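Local coordinates for protein putative (Helicobacter pylori, PDB 4O8S) that belongs to the nucleotidyltransferase superfamily and, like the AbiEii toxins of type IV toxin-antitoxin systems, probably transfers nucleotidyl groups, at residues 51-56 against 104-109; 146-151 against 191-196. All blocks are in the same frame, centred on the assembly; numbering follows the deposited sequence.

Contact 1: 51-56 against 104-109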
loop_
_atom_site.group_PDB
_atom_site.type_symbol
_atom_site.label_atom_id
_atom_site.label_comp_id
_atom_site.label_asym_id
_atom_site.label_seq_id
_atom_site.Cartn_x
_atom_site.Cartn_y
_atom_site.Cartn_z
ATOM N N HIS A 51 -8.875 12.353 -9.435
ATOM C CA HIS A 51 -10.249 12.710 -9.802
ATOM C C HIS A 51 -10.400 13.122 -11.274
ATOM O O HIS A 51 -11.522 13.177 -11.790
ATOM C CB HIS A 51 -10.802 13.806 -8.891
ATOM C CG HIS A 51 -10.266 15.166 -9.200
ATOM N ND1 HIS A 51 -9.098 15.650 -8.649
ATOM C CD2 HIS A 51 -10.730 16.144 -10.017
ATOM C CE1 HIS A 51 -8.872 16.872 -9.105
ATOM N NE2 HIS A 51 -9.846 17.192 -9.939
ATOM N N LYS A 52 -9.289 13.417 -11.947
ATOM C CA LYS A 52 -9.348 13.705 -13.382
ATOM C C LYS A 52 -8.104 13.232 -14.134
ATOM O O LYS A 52 -7.079 12.887 -13.526
ATOM C CB LYS A 52 -9.546 15.203 -13.628
ATOM C CG LYS A 52 -8.278 16.027 -13.399
ATOM C CD LYS A 52 -8.594 17.522 -13.360
ATOM C CE LYS A 52 -7.378 18.325 -12.906
ATOM N NZ LYS A 52 -7.714 19.743 -12.554
ATOM N N LYS A 53 -8.203 13.231 -15.459
ATOM C CA LYS A 53 -7.091 12.849 -16.327
ATOM C C LYS A 53 -5.941 13.851 -16.279
ATOM O O LYS A 53 -6.161 15.044 -16.063
ATOM C CB LYS A 53 -7.576 12.716 -17.775
ATOM C CG LYS A 53 -7.641 11.281 -18.285
ATOM C CD LYS A 53 -8.731 10.488 -17.576
ATOM C CE LYS A 53 -8.724 9.024 -18.021
ATOM N NZ LYS A 53 -8.990 8.857 -19.477
ATOM N N ILE A 54 -4.720 13.356 -16.487
ATOM C CA ILE A 54 -3.523 14.196 -16.555
ATOM C C ILE A 54 -2.601 13.722 -17.691
ATOM O O ILE A 54 -2.898 12.725 -18.366
ATOM C CB ILE A 54 -2.726 14.171 -15.228
ATOM C CG1 ILE A 54 -2.086 12.800 -15.016
ATOM C CG2 ILE A 54 -3.611 14.553 -14.045
ATOM C CD1 ILE A 54 -0.622 12.852 -14.587
ATOM N N ASN A 55 -1.487 14.424 -17.906
ATOM C CA ASN A 55 -0.519 13.987 -18.906
ATOM C C ASN A 55 0.463 13.002 -18.272
ATOM O O ASN A 55 1.634 13.322 -18.048
ATOM C CB ASN A 55 0.214 15.184 -19.548
ATOM C CG ASN A 55 1.075 14.783 -20.764
ATOM O OD1 ASN A 55 1.123 13.609 -21.167
ATOM N ND2 ASN A 55 1.750 15.772 -21.356
ATOM N N LEU A 56 -0.032 11.796 -18.001
ATOM C CA LEU A 56 0.739 10.765 -17.329
ATOM C C LEU A 56 2.022 10.441 -18.080
ATOM O O LEU A 56 3.110 10.430 -17.494
ATOM C CB LEU A 56 -0.119 9.503 -17.167
ATOM C CG LEU A 56 0.441 8.397 -16.271
ATOM C CD1 LEU A 56 1.332 7.439 -17.042
ATOM C CD2 LEU A 56 1.189 9.000 -15.064
ATOM N N ILE A 104 -3.851 3.642 -12.175
ATOM C CA ILE A 104 -4.633 4.752 -11.665
ATOM C C ILE A 104 -6.107 4.379 -11.662
ATOM O O ILE A 104 -6.613 3.773 -12.627
ATOM C CB ILE A 104 -4.455 6.012 -12.534
ATOM C CG1 ILE A 104 -2.991 6.176 -12.952
ATOM C CG2 ILE A 104 -4.978 7.258 -11.808
ATOM C CD1 ILE A 104 -2.755 7.347 -13.900
ATOM N N SER A 105 -6.801 4.746 -10.586
ATOM C CA SER A 105 -8.256 4.669 -10.537
ATOM C C SER A 105 -8.835 6.090 -10.504
ATOM O O SER A 105 -8.402 6.907 -9.686
ATOM C CB SER A 105 -8.714 3.872 -9.309
ATOM O OG SER A 105 -10.111 4.076 -9.095
ATOM N N TYR A 106 -9.786 6.391 -11.400
ATOM C CA TYR A 106 -10.440 7.711 -11.454
ATOM C C TYR A 106 -11.780 7.709 -10.688
ATOM O O TYR A 106 -12.386 6.651 -10.534
ATOM C CB TYR A 106 -10.599 8.168 -12.921
ATOM C CG TYR A 106 -9.273 8.208 -13.665
ATOM C CD1 TYR A 106 -8.396 9.273 -13.494
ATOM C CD2 TYR A 106 -8.884 7.173 -14.506
ATOM C CE1 TYR A 106 -7.173 9.316 -14.129
ATOM C CE2 TYR A 106 -7.647 7.207 -15.159
ATOM C CZ TYR A 106 -6.801 8.285 -14.956
ATOM O OH TYR A 106 -5.574 8.356 -15.586
ATOM N N ARG A 107 -12.214 8.865 -10.175
ATOM C CA ARG A 107 -13.413 8.981 -9.303
ATOM C C ARG A 107 -13.485 7.985 -8.121
ATOM O O ARG A 107 -14.558 7.699 -7.578
ATOM C CB ARG A 107 -14.721 8.955 -10.116
ATOM C CG ARG A 107 -15.911 9.674 -9.453
ATOM C CD ARG A 107 -15.781 11.191 -9.532
ATOM N NE ARG A 107 -15.351 11.800 -8.274
ATOM C CZ ARG A 107 -15.138 13.105 -8.117
ATOM N NH1 ARG A 107 -15.310 13.930 -9.140
ATOM N NH2 ARG A 107 -14.751 13.585 -6.942
ATOM N N ASP A 108 -12.330 7.453 -7.748
ATOM C CA ASP A 108 -12.153 6.748 -6.494
ATOM C C ASP A 108 -11.815 7.883 -5.543
ATOM O O ASP A 108 -12.025 7.806 -4.330
ATOM C CB ASP A 108 -10.940 5.826 -6.630
ATOM C CG ASP A 108 -11.075 4.534 -5.842
ATOM O OD1 ASP A 108 -11.517 4.577 -4.672
ATOM O OD2 ASP A 108 -10.721 3.470 -6.404
ATOM N N ALA A 109 -11.337 8.962 -6.162
ATOM C CA ALA A 109 -10.520 10.002 -5.537
ATOM C C ALA A 109 -10.921 10.478 -4.153
ATOM O O ALA A 109 -12.095 10.764 -3.892
ATOM C CB ALA A 109 -10.376 11.190 -6.477
HETATM O O HOH W 1 -4.452 10.655 -16.183
#

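Contact 2: 146-151 against 191-196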
loop_
_atom_site.group_PDB
_atom_site.type_symbol
_atom_site.label_atom_id
_atom_site.label_comp_id
_atom_site.label_asym_id
_atom_site.label_seq_id
_atom_site.Cartn_x
_atom_site.Cartn_y
_atom_site.Cartn_z
ATOM N N LYS A 146 -3.488 -12.941 -0.563
ATOM C CA LYS A 146 -2.094 -12.551 -0.757
ATOM C C LYS A 146 -1.490 -12.219 0.600
ATOM O O LYS A 146 -2.020 -11.383 1.344
ATOM C CB LYS A 146 -1.994 -11.354 -1.709
ATOM C CG LYS A 146 -2.307 -11.688 -3.180
ATOM C CD LYS A 146 -1.318 -12.715 -3.751
ATOM C CE LYS A 146 -1.593 -13.011 -5.221
ATOM N NZ LYS A 146 -0.546 -13.924 -5.778
ATOM N N ALA A 147 -0.387 -12.882 0.918
ATOM C CA ALA A 147 0.187 -12.783 2.250
ATOM C C ALA A 147 0.603 -11.348 2.610
ATOM O O ALA A 147 0.670 -10.989 3.795
ATOM C CB ALA A 147 1.351 -13.728 2.375
ATOM N N ARG A 148 0.888 -10.541 1.590
ATOM C CA ARG A 148 1.226 -9.133 1.797
ATOM C C ARG A 148 0.153 -8.403 2.574
ATOM O O ARG A 148 0.462 -7.483 3.333
ATOM C CB ARG A 148 1.439 -8.434 0.459
ATOM C CG ARG A 148 2.720 -8.847 -0.221
ATOM C CD ARG A 148 2.728 -8.480 -1.709
ATOM N NE ARG A 148 3.806 -9.193 -2.392
ATOM C CZ ARG A 148 4.224 -8.938 -3.634
ATOM N NH1 ARG A 148 3.672 -7.962 -4.356
ATOM N NH2 ARG A 148 5.209 -9.663 -4.149
ATOM N N ASP A 149 -1.107 -8.798 2.386
ATOM C CA ASP A 149 -2.193 -8.153 3.104
ATOM C C ASP A 149 -2.034 -8.380 4.611
ATOM O O ASP A 149 -2.285 -7.484 5.429
ATOM C CB ASP A 149 -3.541 -8.687 2.623
ATOM C CG ASP A 149 -3.835 -8.306 1.176
ATOM O OD1 ASP A 149 -3.222 -7.329 0.687
ATOM O OD2 ASP A 149 -4.673 -8.988 0.531
ATOM N N LEU A 150 -1.614 -9.588 4.973
ATOM C CA LEU A 150 -1.403 -9.921 6.376
ATOM C C LEU A 150 -0.204 -9.169 6.940
ATOM O O LEU A 150 -0.291 -8.568 8.017
ATOM C CB LEU A 150 -1.196 -11.428 6.539
ATOM C CG LEU A 150 -0.956 -11.881 7.979
ATOM C CD1 LEU A 150 -2.092 -11.433 8.893
ATOM C CD2 LEU A 150 -0.804 -13.387 8.033
ATOM N N PHE A 151 0.909 -9.197 6.211
ATOM C CA PHE A 151 2.111 -8.487 6.625
ATOM C C PHE A 151 1.791 -7.016 6.874
ATOM O O PHE A 151 2.162 -6.430 7.905
ATOM C CB PHE A 151 3.153 -8.562 5.513
ATOM C CG PHE A 151 4.485 -7.952 5.882
ATOM C CD1 PHE A 151 4.689 -6.573 5.800
ATOM C CD2 PHE A 151 5.538 -8.762 6.308
ATOM C CE1 PHE A 151 5.925 -6.005 6.147
ATOM C CE2 PHE A 151 6.778 -8.209 6.668
ATOM C CZ PHE A 151 6.972 -6.827 6.582
ATOM N N LYS A 191 5.738 -18.563 1.182
ATOM C CA LYS A 191 6.961 -19.240 0.751
ATOM C C LYS A 191 7.331 -18.921 -0.699
ATOM O O LYS A 191 8.510 -18.927 -1.069
ATOM C CB LYS A 191 6.828 -20.754 0.949
ATOM C CG LYS A 191 6.492 -21.146 2.390
ATOM C CD LYS A 191 7.590 -20.717 3.358
ATOM C CE LYS A 191 7.168 -20.944 4.813
ATOM N NZ LYS A 191 8.014 -20.201 5.814
ATOM N N LEU A 192 6.316 -18.632 -1.506
ATOM C CA LEU A 192 6.512 -18.310 -2.913
ATOM C C LEU A 192 6.771 -16.821 -3.155
ATOM O O LEU A 192 7.314 -16.448 -4.193
ATOM C CB LEU A 192 5.297 -18.770 -3.726
ATOM C CG LEU A 192 5.104 -20.287 -3.835
ATOM C CD1 LEU A 192 3.798 -20.615 -4.547
ATOM C CD2 LEU A 192 6.289 -20.904 -4.559
ATOM N N ASP A 193 6.385 -15.971 -2.203
ATOM C CA ASP A 193 6.575 -14.527 -2.356
ATOM C C ASP A 193 7.992 -14.090 -1.947
ATOM O O ASP A 193 8.342 -14.101 -0.756
ATOM C CB ASP A 193 5.524 -13.781 -1.525
ATOM C CG ASP A 193 5.448 -12.291 -1.858
ATOM O OD1 ASP A 193 6.428 -11.731 -2.390
ATOM O OD2 ASP A 193 4.398 -11.677 -1.573
ATOM N N ALA A 194 8.795 -13.678 -2.927
ATOM C CA ALA A 194 10.179 -13.259 -2.679
ATOM C C ALA A 194 10.301 -11.952 -1.891
ATOM O O ALA A 194 11.384 -11.621 -1.400
ATOM C CB ALA A 194 10.948 -13.149 -3.989
ATOM N N LEU A 195 9.205 -11.202 -1.786
ATOM C CA LEU A 195 9.206 -9.983 -0.974
ATOM C C LEU A 195 8.968 -10.303 0.513
ATOM O O LEU A 195 9.157 -9.442 1.386
ATOM C CB LEU A 195 8.179 -8.970 -1.507
ATOM C CG LEU A 195 8.399 -8.473 -2.953
ATOM C CD1 LEU A 195 7.547 -7.247 -3.276
ATOM C CD2 LEU A 195 9.862 -8.174 -3.222
ATOM N N LEU A 196 8.581 -11.547 0.797
ATOM C CA LEU A 196 8.203 -11.962 2.148
ATOM C C LEU A 196 8.980 -13.156 2.688
ATOM O O LEU A 196 9.234 -13.241 3.897
ATOM C CB LEU A 196 6.716 -12.322 2.192
ATOM C CG LEU A 196 5.684 -11.280 1.761
ATOM C CD1 LEU A 196 4.298 -11.904 1.720
ATOM C CD2 LEU A 196 5.715 -10.068 2.695
#

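Contact 1: 51-56 against 104-109
With CG of Y106 anti to its own carbonyl carbon (chi1 -57°), the phenol ring reaches under the loop 51-56, and K53, bent at chi2 and chi4, folds its methylenes over that ring. The two side chains cross at about a right angle. CE of K53 sits 3.9 Å from the centroid of the Y106 ring, a CH-pi contact over the face, though displaced toward the rim on the side of CE2 and CZ. I104 CG2, two residues earlier in the chain, covers the opposite face, so the ring is sandwiched between aliphatic groups. The carbonyl oxygen of K52 lies at the ring's edge, near its plane, 3.6 Å from CE1 of Y106. The ammonium of K53 is too distant for more than a weak cation-pi attraction; its main partner is D78, in a salt bridge. At the far end of the ring a single water bridges the segments: it accepts from I54 N at 2.7 Å and lies 2.6 Å from Y106 OH. In the fold, 46-50 and 98-106 are parallel neighbours in the mixed sheet of this nucleotidyltransferase domain, and the contact forms where the chain leaves their C-terminal ends. Deeper down, L56, on the first turn of helix 56-63, slides past I104 in the opposite direction, its CG 4.1 Å from I104 CD1; Y85 of strand 82-91 touches both. Beyond the tyrosine, CB of A109 packs 3.6 Å from CB of H51, while that same H51 CB lies over one face of the poorly ordered R107 guanidinium.

Contact 2: 146-151 against 191-196
OD1 of D193 is gripped by two donors that arrive from opposite faces of the carboxylate plane: R148 NH2 at 3.0 Å, in a nearly straight bond (175°), and the backbone N of L195 at 2.9 Å. The other oxygen, OD2, offers its syn lone pair to R148 NE at 2.7 Å, completing a side-on, two-nitrogen salt bridge. Guanidinium and carboxylate are not coplanar but turned 44° apart; OD1 lies in the guanidinium plane, whereas OD2 is tilted from it. The R148 chain is extended from CG to NE, which carries the head group across to the aspartate. L195 CD1 then covers one guanidinium face, 3.5 Å from NH2 of R148. The bond from L195 N to D193 OD1 makes an Asx turn just where helix 179-192 has ended, so the residue that receives the arginine also shapes the turn. That turn is thereby pinned against the first turn of helix 147-159. Beside the salt bridge, L196 divides its two methyls: CD1 meets A147 CB at 3.5 Å, and L196 CD2 approaches the F151 ring obliquely, 3.8 Å from F151 CD2. R41, from a loop earlier in the chain, touches R148, F151 and L196.

From the N terminus, the chain passes helix 29-36 and strand 46-50 before entering the first half of contact 1. It then runs through helix 56-63 and the hairpin strands 68-75 and 82-91, and returns along 98-106 to close that loop, joining the ends of two neighbouring parallel strands. Only later does contact 2 open, at the start of helix 147-159; helices 166-176 and 179-192 follow before 191-196 closes it, ahead of the long helix 202-231. The loops are therefore in series, neither nested nor crossed. One ties the mixed sheet, the other the helical part, on opposite sides of the chain's centre, with contact centres about 28 Å apart.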